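Local atomic coordinates of DNA polymerase III, beta subunit (Thermotoga maritima, PDB entry 1VPK), a protein that probably tethers DNA polymerase and other proteins to DNA and makes synthesis processive, as a head-to-tail homodimeric ring around the duplex. Residues K25-A34 / I56-V65. Numbering follows the deposited sequence.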
loop_
_atom_site.group_PDB
_atom_site.type_symbol
_atom_site.label_atom_id
_atom_site.label_comp_id
_atom_site.label_asym_id
_atom_site.label_seq_id
_atom_site.Cartn_x
_atom_site.Cartn_y
_atom_site.Cartn_z
ATOM N N LYS A 25 -14.671 21.087 -0.496
ATOM C CA LYS A 25 -14.384 21.994 0.641
ATOM C C LYS A 25 -13.959 21.296 1.942
ATOM O O LYS A 25 -13.085 21.792 2.673
ATOM C CB LYS A 25 -15.571 22.959 0.875
ATOM C CG LYS A 25 -15.838 23.839 -0.359
ATOM C CD LYS A 25 -14.725 24.931 -0.474
ATOM C CE LYS A 25 -14.642 25.639 -1.822
ATOM N NZ LYS A 25 -15.829 26.284 -2.381
ATOM N N ILE A 26 -14.561 20.140 2.227
ATOM C CA ILE A 26 -14.125 19.306 3.346
ATOM C C ILE A 26 -12.681 18.858 3.140
ATOM O O ILE A 26 -11.871 18.954 4.045
ATOM C CB ILE A 26 -15.083 18.103 3.536
ATOM C CG1 ILE A 26 -16.440 18.595 4.073
ATOM C CG2 ILE A 26 -14.453 16.995 4.386
ATOM C CD1 ILE A 26 -16.419 19.046 5.439
ATOM N N THR A 27 -12.384 18.334 1.949
ATOM C CA THR A 27 -11.056 17.853 1.605
ATOM C C THR A 27 -10.023 18.947 1.743
ATOM O O THR A 27 -8.936 18.734 2.307
ATOM C CB THR A 27 -11.049 17.299 0.149
ATOM O OG1 THR A 27 -11.954 16.199 0.091
ATOM C CG2 THR A 27 -9.711 16.784 -0.258
ATOM N N ILE A 28 -10.359 20.121 1.239
ATOM C CA ILE A 28 -9.444 21.241 1.287
ATOM C C ILE A 28 -9.076 21.669 2.694
ATOM O O ILE A 28 -7.910 21.988 2.963
ATOM C CB ILE A 28 -10.005 22.450 0.524
ATOM C CG1 ILE A 28 -9.886 22.144 -0.940
ATOM C CG2 ILE A 28 -9.215 23.760 0.875
ATOM C CD1 ILE A 28 -10.664 23.060 -1.861
ATOM N N ALA A 29 -10.069 21.723 3.569
ATOM C CA ALA A 29 -9.874 22.063 4.978
ATOM C C ALA A 29 -9.216 21.002 5.836
ATOM O O ALA A 29 -8.668 21.334 6.895
ATOM C CB ALA A 29 -11.220 22.463 5.600
ATOM N N SER A 30 -9.231 19.752 5.380
ATOM C CA SER A 30 -8.941 18.613 6.217
ATOM C C SER A 30 -7.539 18.570 6.799
ATOM O O SER A 30 -7.382 18.054 7.877
ATOM C CB SER A 30 -9.222 17.283 5.500
ATOM O OG SER A 30 -8.394 17.168 4.391
ATOM N N LYS A 31 -6.537 19.130 6.110
ATOM C CA LYS A 31 -5.179 18.994 6.604
ATOM C C LYS A 31 -4.776 20.111 7.599
ATOM O O LYS A 31 -3.632 20.178 8.060
ATOM C CB LYS A 31 -4.184 18.827 5.452
ATOM C CG LYS A 31 -4.355 17.495 4.704
ATOM C CD LYS A 31 -3.063 17.071 4.068
ATOM C CE LYS A 31 -3.034 15.619 3.511
ATOM N NZ LYS A 31 -1.549 15.326 3.158
ATOM N N ALA A 32 -5.719 20.961 7.945
ATOM C CA ALA A 32 -5.553 21.956 8.998
ATOM C C ALA A 32 -6.133 21.423 10.340
ATOM O O ALA A 32 -6.009 22.068 11.369
ATOM C CB ALA A 32 -6.204 23.224 8.618
ATOM N N LEU A 33 -6.745 20.251 10.343
ATOM C CA LEU A 33 -7.291 19.691 11.610
ATOM C C LEU A 33 -6.162 19.339 12.586
ATOM O O LEU A 33 -5.080 18.923 12.145
ATOM C CB LEU A 33 -8.101 18.430 11.324
ATOM C CG LEU A 33 -9.388 18.543 10.480
ATOM C CD1 LEU A 33 -9.861 17.187 10.032
ATOM C CD2 LEU A 33 -10.451 19.158 11.307
ATOM N N ALA A 34 -6.427 19.478 13.902
ATOM C CA ALA A 34 -5.527 18.964 14.943
ATOM C C ALA A 34 -5.694 17.455 15.119
ATOM O O ALA A 34 -6.679 16.884 14.701
ATOM C CB ALA A 34 -5.809 19.654 16.261
ATOM N N ILE A 56 -17.149 26.181 6.191
ATOM C CA ILE A 56 -16.499 25.053 6.865
ATOM C C ILE A 56 -15.065 25.498 7.240
ATOM O O ILE A 56 -14.323 26.004 6.364
ATOM C CB ILE A 56 -16.427 23.863 5.944
ATOM C CG1 ILE A 56 -17.861 23.322 5.702
ATOM C CG2 ILE A 56 -15.510 22.786 6.503
ATOM C CD1 ILE A 56 -17.957 22.303 4.540
ATOM N N CYS A 57 -14.710 25.341 8.524
ATOM C CA CYS A 57 -13.369 25.721 9.023
ATOM C C CYS A 57 -12.633 24.570 9.716
ATOM O O CYS A 57 -13.250 23.623 10.245
ATOM C CB CYS A 57 -13.462 26.881 9.989
ATOM S SG CYS A 57 -14.326 28.337 9.338
ATOM N N ALA A 58 -11.317 24.672 9.733
ATOM C CA ALA A 58 -10.492 23.748 10.530
ATOM C C ALA A 58 -9.271 24.529 10.986
ATOM O O ALA A 58 -8.779 25.419 10.261
ATOM C CB ALA A 58 -10.070 22.625 9.699
ATOM N N THR A 59 -8.797 24.228 12.187
ATOM C CA THR A 59 -7.549 24.783 12.656
ATOM C C THR A 59 -6.917 23.858 13.679
ATOM O O THR A 59 -7.613 23.142 14.406
ATOM C CB THR A 59 -7.760 26.170 13.276
ATOM O OG1 THR A 59 -6.484 26.777 13.533
ATOM C CG2 THR A 59 -8.535 26.105 14.630
ATOM N N ASP A 60 -5.609 23.953 13.769
ATOM C CA ASP A 60 -4.842 23.454 14.900
ATOM C C ASP A 60 -4.158 24.563 15.670
ATOM O O ASP A 60 -3.240 24.313 16.405
ATOM C CB ASP A 60 -3.791 22.473 14.405
ATOM C CG ASP A 60 -2.766 23.106 13.490
ATOM O OD1 ASP A 60 -2.691 24.349 13.383
ATOM O OD2 ASP A 60 -2.011 22.336 12.859
ATOM N N LEU A 61 -4.609 25.790 15.513
ATOM C CA LEU A 61 -4.026 26.966 16.165
ATOM C C LEU A 61 -2.727 27.498 15.540
ATOM O O LEU A 61 -2.278 28.611 15.870
ATOM C CB LEU A 61 -3.833 26.766 17.686
ATOM C CG LEU A 61 -5.054 26.309 18.529
ATOM C CD1 LEU A 61 -4.714 26.419 19.961
ATOM C CD2 LEU A 61 -6.269 27.150 18.226
ATOM N N GLU A 62 -2.113 26.737 14.641
ATOM C CA GLU A 62 -0.975 27.257 13.859
ATOM C C GLU A 62 -1.413 27.510 12.412
ATOM O O GLU A 62 -1.040 28.535 11.850
ATOM C CB GLU A 62 0.215 26.286 13.906
ATOM C CG GLU A 62 1.273 26.557 12.806
ATOM C CD GLU A 62 2.445 25.583 12.865
ATOM O OE1 GLU A 62 2.233 24.385 12.499
ATOM O OE2 GLU A 62 3.550 26.050 13.273
ATOM N N THR A 63 -2.190 26.583 11.826
ATOM C CA THR A 63 -2.821 26.763 10.509
ATOM C C THR A 63 -4.363 26.849 10.701
ATOM O O THR A 63 -4.929 26.083 11.488
ATOM C CB THR A 63 -2.479 25.562 9.552
ATOM O OG1 THR A 63 -1.071 25.315 9.492
ATOM C CG2 THR A 63 -3.057 25.789 8.106
ATOM N N GLY A 64 -5.021 27.769 10.019
ATOM C CA GLY A 64 -6.475 27.897 10.008
ATOM C C GLY A 64 -6.977 28.027 8.591
ATOM O O GLY A 64 -6.333 28.695 7.727
ATOM N N VAL A 65 -8.095 27.371 8.302
ATOM C CA VAL A 65 -8.686 27.403 6.977
ATOM C C VAL A 65 -10.133 27.765 7.135
ATOM O O VAL A 65 -10.818 27.162 7.970
ATOM C CB VAL A 65 -8.671 26.045 6.317
ATOM C CG1 VAL A 65 -9.396 26.119 4.924
ATOM C CG2 VAL A 65 -7.278 25.552 6.140
#
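I26 and I56 cross at about a right angle, their CD1 methyls 3.7 Å apart, at one end of an apolar seam where helix 25-29 runs nearly parallel to strand 56-59 (15° between axes). Small side chains then bring helix and hairpin close: A29 CB faces A58 CB and V65 CG1, and A29 O lies 3.4 Å from A58 CB. V65 forks between A29 and A32. Its CG1, anti to the backbone N (chi1 177°), meets A29, while CG2 reaches A32 CB at 3.6 Å. L33 points its CB away but swings CD2 back to 3.8 Å from A58 CB. Beyond it, A34 CB rests on D60 CB. D60 OD1 accepts E62 N on its anti side, an Asx turn, and T63 N on its syn side at 2.8 Å, completing an Asx motif; OD2 pairs with K208. A leucine at D60 would probably leave both amides and K208 without their carboxylate, the turn held mainly by T59 and the backbone. The helix packs on one face of an antiparallel sheet that strand 63-68 continues, through strand 241-246, into the central domain; helix 87-91 flanks I26 and L33, and helix 207-218 meets T63 and V65.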